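Local coordinates for protein alcohol dehydrogenase, zinc-containing (Streptococcus pneumoniae serotype 2, PDB 5YLN) that probably oxidises alcohols to aldehydes or ketones with NAD+ as a zinc-dependent alcohol dehydrogenase, and holds two zinc ions in its chain, at residues 278-283 and 288-293; 320-325 and 333-338; 158-163 and 191-196. All coordinates share one frame; numbering follows the deposited sequence.

Along the chain the three contacts follow one another without interleaving: contact 3 (158-163 with 191-196), then contact 1 (278-283 with 288-293), then contact 2 (320-325 with 333-338). Contacts 3 and 1 belong to the Rossmann-like part of the enzyme, their centres about 21 Å apart and their nearest atoms about 5 Å apart; contact 3 lies beside the parallel sheet, contact 1 at its edge strand 291-293, across which the sheet continues into the second subunit. Contact 2 lies across the chain's centre from contact 1, about 37 Å away between centres, and about 25 Å from contact 3; it joins strand 322-325 of the mixed sheet, paired with 347-350, to helix 329-337.

Contact 1: residues 278-283 and 288-293; sequences VEFDLD and RNINVT
F280 meets I290 and V292 through the far end of its ring, which comes from the opposite direction to both aliphatic side chains. From CB, the side chain leaves its strand toward 288-293; CG lies anti to the backbone N (chi1 -177°), and this extension carries the ring across to the other strand, although the nearest CA atoms, those of F280 and V292, are 9.9 Å apart. At the far end, F280 CE1 lies 3.9 Å from V292 CG2, and F280 CZ is 4.0 Å from the same methyl. V292 CG2 meets the ring obliquely, whereas I290 CD1 sits at the edge near the ring plane, 4.2 Å from F280 CE1. A long, flat aromatic suits this span, while the branched I290 and V292 offer methyls without any polar group to be buried. No hydrogen bond crosses, and all three residues are buried. Helix 252-261 supplies F255 against both F280 and V292, and L285 of helix 282-285 touches F280 and I290. Strand 291-293 pairs with 266-270 at the end of the parallel sheet, which continues antiparallel into the second subunit.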
ATOM      1  N   VAL A 278     -13.482  -4.015   5.885  1.00 36.24           N
ATOM      2  CA  VAL A 278     -12.761  -4.297   7.114  1.00 36.38           C
ATOM      3  C   VAL A 278     -12.470  -2.985   7.827  1.00 35.99           C
ATOM      4  O   VAL A 278     -12.497  -1.905   7.230  1.00 44.69           O
ATOM      5  CB  VAL A 278     -11.471  -5.093   6.852  1.00 35.08           C
ATOM      6  CG1 VAL A 278     -11.809  -6.487   6.272  1.00 30.21           C
ATOM      7  CG2 VAL A 278     -10.545  -4.301   5.915  1.00 36.82           C
ATOM      8  N   GLU A 279     -12.216  -3.090   9.134  1.00 34.94           N
ATOM      9  CA  GLU A 279     -11.831  -1.937   9.937  1.00 35.26           C
ATOM     10  C   GLU A 279     -10.313  -1.782   9.905  1.00 37.17           C
ATOM     11  O   GLU A 279      -9.571  -2.623  10.428  1.00 44.49           O
ATOM     12  CB  GLU A 279     -12.340  -2.060  11.374  1.00 32.53           C
ATOM     13  CG  GLU A 279     -11.952  -0.845  12.224  1.00 44.74           C
ATOM     14  CD  GLU A 279     -12.950  -0.535  13.328  1.00 60.94           C
ATOM     15  OE1 GLU A 279     -12.532  -0.414  14.499  1.00 65.59           O
ATOM     16  OE2 GLU A 279     -14.155  -0.411  13.021  1.00 70.67           O
ATOM     17  N   PHE A 280      -9.859  -0.701   9.288  1.00 36.89           N
ATOM     18  CA  PHE A 280      -8.448  -0.367   9.158  1.00 36.87           C
ATOM     19  C   PHE A 280      -8.075   0.607  10.275  1.00 39.55           C
ATOM     20  O   PHE A 280      -8.629   1.706  10.346  1.00 36.61           O
ATOM     21  CB  PHE A 280      -8.212   0.226   7.770  1.00 35.61           C
ATOM     22  CG  PHE A 280      -6.806   0.542   7.478  1.00 45.49           C
ATOM     23  CD1 PHE A 280      -5.794  -0.323   7.870  1.00 45.33           C
ATOM     24  CD2 PHE A 280      -6.480   1.687   6.771  1.00 48.12           C
ATOM     25  CE1 PHE A 280      -4.480  -0.031   7.592  1.00 36.96           C
ATOM     26  CE2 PHE A 280      -5.158   1.980   6.487  1.00 49.40           C
ATOM     27  CZ  PHE A 280      -4.163   1.121   6.898  1.00 45.83           C
ATOM     28  N   ASP A 281      -7.135   0.205  11.140  1.00 42.15           N
ATOM     29  CA  ASP A 281      -6.799   0.946  12.361  1.00 41.66           C
ATOM     30  C   ASP A 281      -5.847   2.112  12.089  1.00 38.02           C
ATOM     31  O   ASP A 281      -4.783   2.235  12.696  1.00 38.12           O
ATOM     32  CB  ASP A 281      -6.182   0.012  13.397  1.00 53.20           C
ATOM     33  CG  ASP A 281      -7.179  -0.946  13.989  1.00 57.33           C
ATOM     34  OD1 ASP A 281      -8.390  -0.684  13.868  1.00 59.23           O
ATOM     35  OD2 ASP A 281      -6.743  -1.962  14.578  1.00 62.41           O
ATOM     36  N   LEU A 282      -6.274   3.007  11.191  1.00 37.36           N
ATOM     37  CA  LEU A 282      -5.440   4.149  10.822  1.00 33.00           C
ATOM     38  C   LEU A 282      -5.058   5.018  12.022  1.00 41.79           C
ATOM     39  O   LEU A 282      -4.021   5.689  11.987  1.00 42.06           O
ATOM     40  CB  LEU A 282      -6.149   4.996   9.759  1.00 34.29           C
ATOM     41  CG  LEU A 282      -5.565   5.037   8.347  1.00 45.38           C
ATOM     42  CD1 LEU A 282      -6.319   6.048   7.522  1.00 50.23           C
ATOM     43  CD2 LEU A 282      -4.067   5.339   8.333  1.00 40.30           C
ATOM     44  N   ASP A 283      -5.867   5.016  13.094  1.00 46.90           N
ATOM     45  CA  ASP A 283      -5.488   5.762  14.293  1.00 46.60           C
ATOM     46  C   ASP A 283      -4.169   5.253  14.867  1.00 43.59           C
ATOM     47  O   ASP A 283      -3.376   6.041  15.392  1.00 45.84           O
ATOM     48  CB  ASP A 283      -6.602   5.715  15.357  1.00 44.12           C
ATOM     49  CG  ASP A 283      -7.132   4.298  15.640  1.00 43.08           C
ATOM     50  OD1 ASP A 283      -7.243   3.484  14.701  1.00 42.00           O
ATOM     51  OD2 ASP A 283      -7.468   4.011  16.814  1.00 44.60           O
ATOM     52  N   ARG A 288       3.032   4.282  11.737  1.00 43.27           N
ATOM     53  CA  ARG A 288       3.875   3.094  11.689  1.00 35.98           C
ATOM     54  C   ARG A 288       4.576   2.885  10.344  1.00 36.22           C
ATOM     55  O   ARG A 288       5.368   1.943  10.212  1.00 37.10           O
ATOM     56  CB  ARG A 288       3.035   1.856  12.044  1.00 42.48           C
ATOM     57  CG  ARG A 288       3.845   0.638  12.488  1.00 49.90           C
ATOM     58  CD  ARG A 288       3.020  -0.293  13.356  1.00 53.43           C
ATOM     59  NE  ARG A 288       3.727  -1.503  13.788  1.00 55.31           N
ATOM     60  CZ  ARG A 288       4.592  -1.552  14.802  1.00 47.76           C
ATOM     61  NH1 ARG A 288       4.900  -0.450  15.476  1.00 35.70           N
ATOM     62  NH2 ARG A 288       5.166  -2.701  15.142  1.00 41.39           N
ATOM     63  N   ASN A 289       4.295   3.714   9.346  1.00 27.84           N
ATOM     64  CA  ASN A 289       4.913   3.593   8.028  1.00 27.73           C
ATOM     65  C   ASN A 289       4.628   2.241   7.366  1.00 31.96           C
ATOM     66  O   ASN A 289       5.536   1.544   6.906  1.00 36.65           O
ATOM     67  CB  ASN A 289       6.427   3.823   8.117  1.00 27.08           C
ATOM     68  CG  ASN A 289       6.774   5.234   8.493  1.00 42.72           C
ATOM     69  OD1 ASN A 289       6.336   5.740   9.532  1.00 40.18           O
ATOM     70  ND2 ASN A 289       7.557   5.884   7.651  1.00 33.71           N
ATOM     71  N   ILE A 290       3.359   1.883   7.264  1.00 34.82           N
ATOM     72  CA  ILE A 290       2.993   0.585   6.712  1.00 31.53           C
ATOM     73  C   ILE A 290       2.297   0.760   5.369  1.00 33.96           C
ATOM     74  O   ILE A 290       1.872   1.849   4.983  1.00 36.13           O
ATOM     75  CB  ILE A 290       2.121  -0.231   7.674  1.00 34.22           C
ATOM     76  CG1 ILE A 290       0.793   0.494   7.895  1.00 34.33           C
ATOM     77  CG2 ILE A 290       2.876  -0.529   8.978  1.00 32.32           C
ATOM     78  CD1 ILE A 290      -0.358  -0.434   8.044  1.00 46.94           C
ATOM     79  N   ASN A 291       2.195  -0.339   4.657  1.00 26.05           N
ATOM     80  CA  ASN A 291       1.542  -0.401   3.370  1.00 29.78           C
ATOM     81  C   ASN A 291       0.518  -1.525   3.423  1.00 34.27           C
ATOM     82  O   ASN A 291       0.679  -2.510   4.153  1.00 32.41           O
ATOM     83  CB  ASN A 291       2.560  -0.664   2.223  1.00 26.42           C
ATOM     84  CG  ASN A 291       3.773   0.231   2.300  1.00 35.25           C
ATOM     85  OD1 ASN A 291       3.673   1.437   2.095  1.00 40.06           O
ATOM     86  ND2 ASN A 291       4.939  -0.360   2.580  1.00 31.41           N
ATOM     87  N   VAL A 292      -0.539  -1.377   2.646  1.00 39.11           N
ATOM     88  CA  VAL A 292      -1.514  -2.436   2.464  1.00 35.45           C
ATOM     89  C   VAL A 292      -1.713  -2.561   0.971  1.00 36.16           C
ATOM     90  O   VAL A 292      -2.021  -1.568   0.305  1.00 39.97           O
ATOM     91  CB  VAL A 292      -2.848  -2.135   3.175  1.00 37.19           C
ATOM     92  CG1 VAL A 292      -3.844  -3.283   2.961  1.00 33.34           C
ATOM     93  CG2 VAL A 292      -2.617  -1.846   4.683  1.00 33.20           C
ATOM     94  N   THR A 293      -1.491  -3.750   0.430  1.00 27.15           N
ATOM     95  CA  THR A 293      -1.678  -3.941  -0.998  1.00 28.99           C
ATOM     96  C   THR A 293      -2.790  -4.939  -1.250  1.00 33.91           C
ATOM     97  O   THR A 293      -3.014  -5.862  -0.470  1.00 30.51           O
ATOM     98  CB  THR A 293      -0.401  -4.424  -1.702  1.00 27.25           C
ATOM     99  OG1 THR A 293      -0.030  -5.710  -1.190  1.00 34.40           O
ATOM    100  CG2 THR A 293       0.771  -3.414  -1.509  1.00 24.48           C
TER

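Contact 2: residues 320-325 and 333-338; sequences VTHYFK and YEVFSK
V335 sends its two methyls to two aromatic rings of strand 322-325, one methyl over a face and the other at an edge. The CH-pi contact is with H322: V335 CG1 stands 4.2 Å from the centroid of the imidazole ring, only 11° off the ring normal, and so almost directly over its centre. The apolar contact is with F324, where V335 CG2 approaches the ring edge near its plane, 3.5 Å from F324 CZ, and V335 CB follows at 3.7 Å from the same carbon. Phenylalanine suits this place, its all-carbon edge meeting a methyl. The beta-branch makes the double use possible: with CG1 anti to the backbone N (chi1 162°) and CG2 anti to the carbonyl carbon, one compact residue serves two rings that point from the same side of the strand.

No hydrogen bond or salt bridge crosses between the two segments; polar groups pair within each segment or with other parts of the fold. T321 OG1 and H322 ND1 share a hydrogen bond of 3.0 Å, with the hydroxyl in the imidazole plane, which would limit the ring's rotation. Histidine thus offers a face to the methyl and an edge nitrogen to T321. On the exposed side of the helix, where charged residues are at home, K338 NZ pairs with E334 OE2 at 3.6 Å.

Helix 329-337 lies against one side of strand 322-325, which runs parallel to strand 347-350 in the mixed sheet. Y333 and F336 pack instead on helix 43-50, while V320 and Y323 touch helix 146-151.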
ATOM      1  N   VAL A 320      -0.856 -30.781  -4.932  1.00 36.57           N
ATOM      2  CA  VAL A 320      -1.904 -31.665  -5.438  1.00 41.08           C
ATOM      3  C   VAL A 320      -1.930 -32.930  -4.595  1.00 44.13           C
ATOM      4  O   VAL A 320      -0.915 -33.626  -4.468  1.00 36.55           O
ATOM      5  CB  VAL A 320      -1.707 -31.992  -6.926  1.00 33.90           C
ATOM      6  CG1 VAL A 320      -2.725 -33.071  -7.366  1.00 30.15           C
ATOM      7  CG2 VAL A 320      -1.861 -30.719  -7.760  1.00 29.27           C
ATOM      8  N   THR A 321      -3.105 -33.243  -4.039  1.00 44.66           N
ATOM      9  CA  THR A 321      -3.257 -34.331  -3.086  1.00 42.33           C
ATOM     10  C   THR A 321      -4.263 -35.395  -3.503  1.00 43.71           C
ATOM     11  O   THR A 321      -4.182 -36.512  -2.991  1.00 38.69           O
ATOM     12  CB  THR A 321      -3.677 -33.782  -1.712  1.00 45.33           C
ATOM     13  OG1 THR A 321      -4.895 -33.044  -1.857  1.00 45.65           O
ATOM     14  CG2 THR A 321      -2.588 -32.846  -1.132  1.00 37.78           C
ATOM     15  N   HIS A 322      -5.209 -35.084  -4.390  1.00 41.66           N
ATOM     16  CA  HIS A 322      -6.227 -36.034  -4.809  1.00 41.68           C
ATOM     17  C   HIS A 322      -6.471 -35.926  -6.308  1.00 46.32           C
ATOM     18  O   HIS A 322      -6.407 -34.838  -6.891  1.00 36.33           O
ATOM     19  CB  HIS A 322      -7.535 -35.802  -4.065  1.00 41.25           C
ATOM     20  CG  HIS A 322      -7.469 -36.159  -2.613  1.00 44.80           C
ATOM     21  ND1 HIS A 322      -6.865 -35.352  -1.672  1.00 40.27           N
ATOM     22  CD2 HIS A 322      -7.931 -37.238  -1.944  1.00 37.08           C
ATOM     23  CE1 HIS A 322      -6.970 -35.918  -0.482  1.00 33.48           C
ATOM     24  NE2 HIS A 322      -7.607 -37.065  -0.621  1.00 44.04           N
ATOM     25  N   TYR A 323      -6.786 -37.067  -6.916  1.00 43.55           N
ATOM     26  CA  TYR A 323      -6.911 -37.190  -8.362  1.00 43.24           C
ATOM     27  C   TYR A 323      -8.325 -37.665  -8.677  1.00 42.83           C
ATOM     28  O   TYR A 323      -8.846 -38.546  -7.990  1.00 33.91           O
ATOM     29  CB  TYR A 323      -5.849 -38.159  -8.910  1.00 45.86           C
ATOM     30  CG  TYR A 323      -4.419 -37.750  -8.543  1.00 55.87           C
ATOM     31  CD1 TYR A 323      -3.938 -37.876  -7.236  1.00 56.08           C
ATOM     32  CD2 TYR A 323      -3.551 -37.235  -9.501  1.00 60.69           C
ATOM     33  CE1 TYR A 323      -2.647 -37.482  -6.902  1.00 55.32           C
ATOM     34  CE2 TYR A 323      -2.261 -36.831  -9.171  1.00 57.38           C
ATOM     35  CZ  TYR A 323      -1.819 -36.965  -7.874  1.00 60.02           C
ATOM     36  OH  TYR A 323      -0.537 -36.578  -7.554  1.00 76.14           O
ATOM     37  N   PHE A 324      -8.969 -37.044  -9.667  1.00 42.81           N
ATOM     38  CA  PHE A 324     -10.299 -37.463 -10.094  1.00 37.79           C
ATOM     39  C   PHE A 324     -10.400 -37.401 -11.612  1.00 35.84           C
ATOM     40  O   PHE A 324      -9.650 -36.689 -12.293  1.00 40.76           O
ATOM     41  CB  PHE A 324     -11.436 -36.599  -9.500  1.00 39.06           C
ATOM     42  CG  PHE A 324     -11.449 -36.540  -7.996  1.00 39.76           C
ATOM     43  CD1 PHE A 324     -10.693 -35.586  -7.325  1.00 35.21           C
ATOM     44  CD2 PHE A 324     -12.231 -37.425  -7.245  1.00 40.32           C
ATOM     45  CE1 PHE A 324     -10.702 -35.515  -5.942  1.00 34.25           C
ATOM     46  CE2 PHE A 324     -12.245 -37.360  -5.847  1.00 34.69           C
ATOM     47  CZ  PHE A 324     -11.465 -36.394  -5.203  1.00 34.07           C
ATOM     48  N   LYS A 325     -11.370 -38.144 -12.123  1.00 38.58           N
ATOM     49  CA  LYS A 325     -11.789 -38.090 -13.509  1.00 38.24           C
ATOM     50  C   LYS A 325     -12.804 -36.971 -13.669  1.00 35.57           C
ATOM     51  O   LYS A 325     -13.559 -36.660 -12.743  1.00 38.67           O
ATOM     52  CB  LYS A 325     -12.402 -39.433 -13.942  1.00 43.03           C
ATOM     53  CG  LYS A 325     -11.410 -40.608 -13.992  1.00 46.97           C
ATOM     54  CD  LYS A 325     -12.082 -41.925 -14.422  1.00 47.83           C
ATOM     55  CE  LYS A 325     -11.068 -43.084 -14.384  1.00 52.29           C
ATOM     56  NZ  LYS A 325     -11.670 -44.457 -14.591  1.00 52.99           N
ATOM     57  N   TYR A 333     -15.464 -32.027  -6.146  1.00 40.25           N
ATOM     58  CA  TYR A 333     -15.985 -30.918  -5.352  1.00 34.50           C
ATOM     59  C   TYR A 333     -16.288 -31.333  -3.917  1.00 37.25           C
ATOM     60  O   TYR A 333     -16.041 -30.568  -2.976  1.00 37.75           O
ATOM     61  CB  TYR A 333     -17.240 -30.365  -6.012  1.00 34.96           C
ATOM     62  CG  TYR A 333     -16.930 -29.225  -6.941  1.00 36.82           C
ATOM     63  CD1 TYR A 333     -16.568 -29.459  -8.265  1.00 32.96           C
ATOM     64  CD2 TYR A 333     -16.993 -27.911  -6.495  1.00 32.80           C
ATOM     65  CE1 TYR A 333     -16.275 -28.414  -9.123  1.00 32.42           C
ATOM     66  CE2 TYR A 333     -16.699 -26.851  -7.346  1.00 32.26           C
ATOM     67  CZ  TYR A 333     -16.349 -27.111  -8.658  1.00 32.07           C
ATOM     68  OH  TYR A 333     -16.065 -26.074  -9.509  1.00 31.59           O
ATOM     69  N   GLU A 334     -16.846 -32.531  -3.724  1.00 37.53           N
ATOM     70  CA  GLU A 334     -17.133 -32.998  -2.370  1.00 38.61           C
ATOM     71  C   GLU A 334     -15.868 -33.059  -1.520  1.00 43.33           C
ATOM     72  O   GLU A 334     -15.889 -32.689  -0.339  1.00 41.03           O
ATOM     73  CB  GLU A 334     -17.799 -34.375  -2.415  1.00 36.10           C
ATOM     74  CG  GLU A 334     -17.936 -35.016  -1.045  1.00 67.33           C
ATOM     75  CD  GLU A 334     -18.914 -34.277  -0.131  1.00 71.53           C
ATOM     76  OE1 GLU A 334     -19.812 -33.562  -0.643  1.00 64.19           O
ATOM     77  OE2 GLU A 334     -18.776 -34.421   1.104  1.00 79.90           O
ATOM     78  N   VAL A 335     -14.757 -33.524  -2.104  1.00 43.51           N
ATOM     79  CA  VAL A 335     -13.510 -33.670  -1.355  1.00 42.89           C
ATOM     80  C   VAL A 335     -12.900 -32.305  -1.068  1.00 44.61           C
ATOM     81  O   VAL A 335     -12.452 -32.024   0.049  1.00 50.95           O
ATOM     82  CB  VAL A 335     -12.530 -34.564  -2.135  1.00 43.22           C
ATOM     83  CG1 VAL A 335     -11.108 -34.385  -1.610  1.00 35.18           C
ATOM     84  CG2 VAL A 335     -12.974 -36.055  -2.098  1.00 41.81           C
ATOM     85  N   PHE A 336     -12.874 -31.439  -2.083  1.00 37.18           N
ATOM     86  CA  PHE A 336     -12.288 -30.112  -1.937  1.00 37.38           C
ATOM     87  C   PHE A 336     -13.045 -29.259  -0.918  1.00 36.70           C
ATOM     88  O   PHE A 336     -12.432 -28.614  -0.061  1.00 38.05           O
ATOM     89  CB  PHE A 336     -12.249 -29.421  -3.299  1.00 44.82           C
ATOM     90  CG  PHE A 336     -11.478 -28.135  -3.307  1.00 31.22           C
ATOM     91  CD1 PHE A 336     -10.121 -28.125  -3.003  1.00 30.81           C
ATOM     92  CD2 PHE A 336     -12.099 -26.953  -3.652  1.00 31.00           C
ATOM     93  CE1 PHE A 336      -9.403 -26.942  -3.009  1.00 34.53           C
ATOM     94  CE2 PHE A 336     -11.371 -25.757  -3.696  1.00 37.85           C
ATOM     95  CZ  PHE A 336     -10.024 -25.757  -3.370  1.00 38.27           C
ATOM     96  N   SER A 337     -14.380 -29.241  -0.995  1.00 35.47           N
ATOM     97  CA  SER A 337     -15.170 -28.448  -0.055  1.00 42.77           C
ATOM     98  C   SER A 337     -15.080 -28.953   1.383  1.00 45.01           C
ATOM     99  O   SER A 337     -15.473 -28.225   2.297  1.00 51.11           O
ATOM    100  CB  SER A 337     -16.644 -28.412  -0.480  1.00 37.89           C
ATOM    101  OG  SER A 337     -17.284 -29.647  -0.210  1.00 50.73           O
ATOM    102  N   LYS A 338     -14.602 -30.175   1.603  1.00 41.46           N
ATOM    103  CA  LYS A 338     -14.375 -30.746   2.926  1.00 41.02           C
ATOM    104  C   LYS A 338     -12.902 -31.107   3.099  1.00 41.36           C
ATOM    105  O   LYS A 338     -12.556 -32.136   3.691  1.00 47.07           O
ATOM    106  CB  LYS A 338     -15.250 -31.977   3.147  1.00 40.46           C
ATOM    107  CG  LYS A 338     -16.730 -31.724   2.983  1.00 51.33           C
ATOM    108  CD  LYS A 338     -17.380 -31.439   4.329  1.00 60.97           C
ATOM    109  CE  LYS A 338     -18.654 -32.266   4.510  1.00 61.26           C
ATOM    110  NZ  LYS A 338     -19.652 -31.905   3.469  1.00 60.94           N
TER

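Contact 3: residues 158-163 and 191-196; sequences TGYEIG and AQFYSP
Y160 and Y194 join their phenol oxygens in a hydrogen bond, Y194 OH donating to Y160 OH at 3.1 Å. Beside this bond the rings meet edge to edge: Y160 CE1 is 3.7 Å from Y194 CE2, and each ring has the other's carbon near its own plane. The two side chains cross at about a right angle. Tyrosine fits both places because its ring can pack while its hydroxyl finds a polar partner at the far end. Y160 CG is anti to the backbone N (chi1 -174°), a torsion that swings the ring from the helix toward 191-196 even though its CB does not head there.

F193 lies on the inner side, at a longer approach. Its CD2 stands 4.1 Å from Y160 CE1, which lies at the edge of the phenylalanine ring, while relative to the Y160 ring the approach is oblique. F193 also packs on L305 and A308 of helix 302-310, where an aromatic without a polar group is at home. Y160 is buried and touches Q304 and L305, whereas the partly exposed Y194, with its OH-OH bond, forms the outer rim.

The 191-196 turn closes the helix of the first beta-alpha-beta crossover (strand 174-178, helix 182-191, strand 198-203), and helix 157-165, which precedes it, packs on that turn. With a GxGxxG-like turn after strand 174-178, this is consistent with the Rossmann-type NAD+-binding domain of zinc-containing alcohol dehydrogenases.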
ATOM      1  N   THR A 158      -0.788 -16.348  -8.303  1.00 34.27           N
ATOM      2  CA  THR A 158      -1.525 -15.562  -7.312  1.00 32.67           C
ATOM      3  C   THR A 158      -0.673 -15.337  -6.069  1.00 36.53           C
ATOM      4  O   THR A 158      -0.413 -14.194  -5.675  1.00 28.72           O
ATOM      5  CB  THR A 158      -2.870 -16.235  -6.954  1.00 32.98           C
ATOM      6  OG1 THR A 158      -3.737 -16.213  -8.095  1.00 26.27           O
ATOM      7  CG2 THR A 158      -3.586 -15.448  -5.828  1.00 25.48           C
ATOM      8  N   GLY A 159      -0.190 -16.422  -5.463  1.00 24.95           N
ATOM      9  CA  GLY A 159       0.719 -16.296  -4.326  1.00 30.44           C
ATOM     10  C   GLY A 159       1.956 -15.448  -4.630  1.00 32.12           C
ATOM     11  O   GLY A 159       2.406 -14.664  -3.789  1.00 36.41           O
ATOM     12  N   TYR A 160       2.536 -15.604  -5.831  1.00 27.05           N
ATOM     13  CA  TYR A 160       3.790 -14.915  -6.148  1.00 33.66           C
ATOM     14  C   TYR A 160       3.555 -13.429  -6.395  1.00 29.78           C
ATOM     15  O   TYR A 160       4.141 -12.585  -5.719  1.00 34.48           O
ATOM     16  CB  TYR A 160       4.474 -15.569  -7.355  1.00 31.61           C
ATOM     17  CG  TYR A 160       5.868 -15.025  -7.684  1.00 35.25           C
ATOM     18  CD1 TYR A 160       6.886 -14.986  -6.721  1.00 31.56           C
ATOM     19  CD2 TYR A 160       6.170 -14.575  -8.966  1.00 35.68           C
ATOM     20  CE1 TYR A 160       8.156 -14.490  -7.023  1.00 29.22           C
ATOM     21  CE2 TYR A 160       7.437 -14.083  -9.283  1.00 36.85           C
ATOM     22  CZ  TYR A 160       8.423 -14.047  -8.309  1.00 33.11           C
ATOM     23  OH  TYR A 160       9.663 -13.554  -8.623  1.00 36.92           O
ATOM     24  N   GLU A 161       2.683 -13.091  -7.351  1.00 26.68           N
ATOM     25  CA  GLU A 161       2.464 -11.685  -7.707  1.00 30.16           C
ATOM     26  C   GLU A 161       1.763 -10.925  -6.584  1.00 34.20           C
ATOM     27  O   GLU A 161       2.170  -9.810  -6.235  1.00 38.38           O
ATOM     28  CB  GLU A 161       1.647 -11.585  -8.997  1.00 29.32           C
ATOM     29  CG  GLU A 161       2.359 -12.164 -10.213  1.00 38.29           C
ATOM     30  CD  GLU A 161       1.467 -12.282 -11.453  1.00 38.87           C
ATOM     31  OE1 GLU A 161       0.383 -11.667 -11.499  1.00 38.97           O
ATOM     32  OE2 GLU A 161       1.876 -13.002 -12.389  1.00 44.64           O
ATOM     33  N   ILE A 162       0.722 -11.522  -5.992  1.00 28.44           N
ATOM     34  CA  ILE A 162      -0.123 -10.793  -5.055  1.00 25.58           C
ATOM     35  C   ILE A 162       0.325 -10.944  -3.600  1.00 30.28           C
ATOM     36  O   ILE A 162       0.136 -10.022  -2.801  1.00 35.69           O
ATOM     37  CB  ILE A 162      -1.601 -11.217  -5.214  1.00 27.16           C
ATOM     38  CG1 ILE A 162      -2.004 -11.183  -6.695  1.00 29.27           C
ATOM     39  CG2 ILE A 162      -2.506 -10.370  -4.316  1.00 30.28           C
ATOM     40  CD1 ILE A 162      -1.679  -9.856  -7.423  1.00 27.85           C
ATOM     41  N   GLY A 163       0.935 -12.059  -3.229  1.00 27.30           N
ATOM     42  CA  GLY A 163       1.448 -12.219  -1.883  1.00 35.34           C
ATOM     43  C   GLY A 163       2.925 -11.899  -1.690  1.00 41.12           C
ATOM     44  O   GLY A 163       3.324 -11.368  -0.656  1.00 66.74           O
ATOM     45  N   ALA A 191       7.574 -17.627  -1.792  1.00 29.78           N
ATOM     46  CA  ALA A 191       8.332 -16.717  -0.937  1.00 29.24           C
ATOM     47  C   ALA A 191       9.747 -17.217  -0.726  1.00 31.05           C
ATOM     48  O   ALA A 191      10.640 -16.428  -0.405  1.00 34.02           O
ATOM     49  CB  ALA A 191       7.667 -16.527   0.431  1.00 25.07           C
ATOM     50  N   GLN A 192       9.955 -18.531  -0.821  1.00 31.47           N
ATOM     51  CA  GLN A 192      11.291 -19.072  -0.623  1.00 32.42           C
ATOM     52  C   GLN A 192      12.234 -18.764  -1.780  1.00 27.87           C
ATOM     53  O   GLN A 192      13.443 -18.929  -1.622  1.00 31.93           O
ATOM     54  CB  GLN A 192      11.200 -20.575  -0.376  1.00 34.28           C
ATOM     55  CG  GLN A 192      10.593 -20.892   0.965  1.00 33.61           C
ATOM     56  CD  GLN A 192      10.162 -22.354   1.129  1.00 41.25           C
ATOM     57  OE1 GLN A 192      10.983 -23.221   1.402  1.00 46.10           O
ATOM     58  NE2 GLN A 192       8.869 -22.613   0.995  1.00 40.35           N
ATOM     59  N   PHE A 193      11.722 -18.323  -2.932  1.00 29.68           N
ATOM     60  CA  PHE A 193      12.608 -17.799  -3.973  1.00 29.85           C
ATOM     61  C   PHE A 193      13.460 -16.641  -3.463  1.00 40.44           C
ATOM     62  O   PHE A 193      14.530 -16.388  -4.020  1.00 44.40           O
ATOM     63  CB  PHE A 193      11.812 -17.297  -5.184  1.00 24.84           C
ATOM     64  CG  PHE A 193      11.183 -18.384  -6.027  1.00 35.94           C
ATOM     65  CD1 PHE A 193      11.811 -19.604  -6.206  1.00 32.21           C
ATOM     66  CD2 PHE A 193       9.968 -18.158  -6.672  1.00 40.26           C
ATOM     67  CE1 PHE A 193      11.229 -20.587  -6.997  1.00 39.51           C
ATOM     68  CE2 PHE A 193       9.384 -19.137  -7.454  1.00 41.21           C
ATOM     69  CZ  PHE A 193      10.017 -20.352  -7.619  1.00 38.70           C
ATOM     70  N   TYR A 194      13.006 -15.925  -2.425  1.00 40.36           N
ATOM     71  CA  TYR A 194      13.707 -14.755  -1.908  1.00 33.30           C
ATOM     72  C   TYR A 194      14.370 -14.981  -0.555  1.00 31.88           C
ATOM     73  O   TYR A 194      14.778 -14.008   0.081  1.00 37.71           O
ATOM     74  CB  TYR A 194      12.749 -13.561  -1.828  1.00 32.81           C
ATOM     75  CG  TYR A 194      12.375 -13.049  -3.194  1.00 41.73           C
ATOM     76  CD1 TYR A 194      13.243 -12.242  -3.900  1.00 40.19           C
ATOM     77  CD2 TYR A 194      11.181 -13.407  -3.798  1.00 40.25           C
ATOM     78  CE1 TYR A 194      12.925 -11.783  -5.146  1.00 42.69           C
ATOM     79  CE2 TYR A 194      10.859 -12.954  -5.058  1.00 34.75           C
ATOM     80  CZ  TYR A 194      11.734 -12.137  -5.724  1.00 40.18           C
ATOM     81  OH  TYR A 194      11.425 -11.667  -6.980  1.00 49.53           O
ATOM     82  N   SER A 195      14.475 -16.221  -0.098  1.00 37.84           N
ATOM     83  CA  SER A 195      15.210 -16.566   1.116  1.00 44.21           C
ATOM     84  C   SER A 195      14.940 -15.649   2.315  1.00 39.21           C
ATOM     85  O   SER A 195      15.883 -15.137   2.928  1.00 38.13           O
ATOM     86  CB  SER A 195      16.702 -16.623   0.824  1.00 46.60           C
ATOM     87  OG  SER A 195      16.948 -17.511  -0.264  1.00 53.44           O
ATOM     88  N   PRO A 196      13.682 -15.441   2.700  1.00 41.17           N
ATOM     89  CA  PRO A 196      13.430 -14.695   3.931  1.00 31.78           C
ATOM     90  C   PRO A 196      14.013 -15.439   5.126  1.00 35.78           C
ATOM     91  O   PRO A 196      14.099 -16.670   5.137  1.00 32.46           O
ATOM     92  CB  PRO A 196      11.893 -14.637   4.001  1.00 36.97           C
ATOM     93  CG  PRO A 196      11.449 -15.857   3.292  1.00 34.04           C
ATOM     94  CD  PRO A 196      12.451 -16.051   2.169  1.00 36.24           C
TER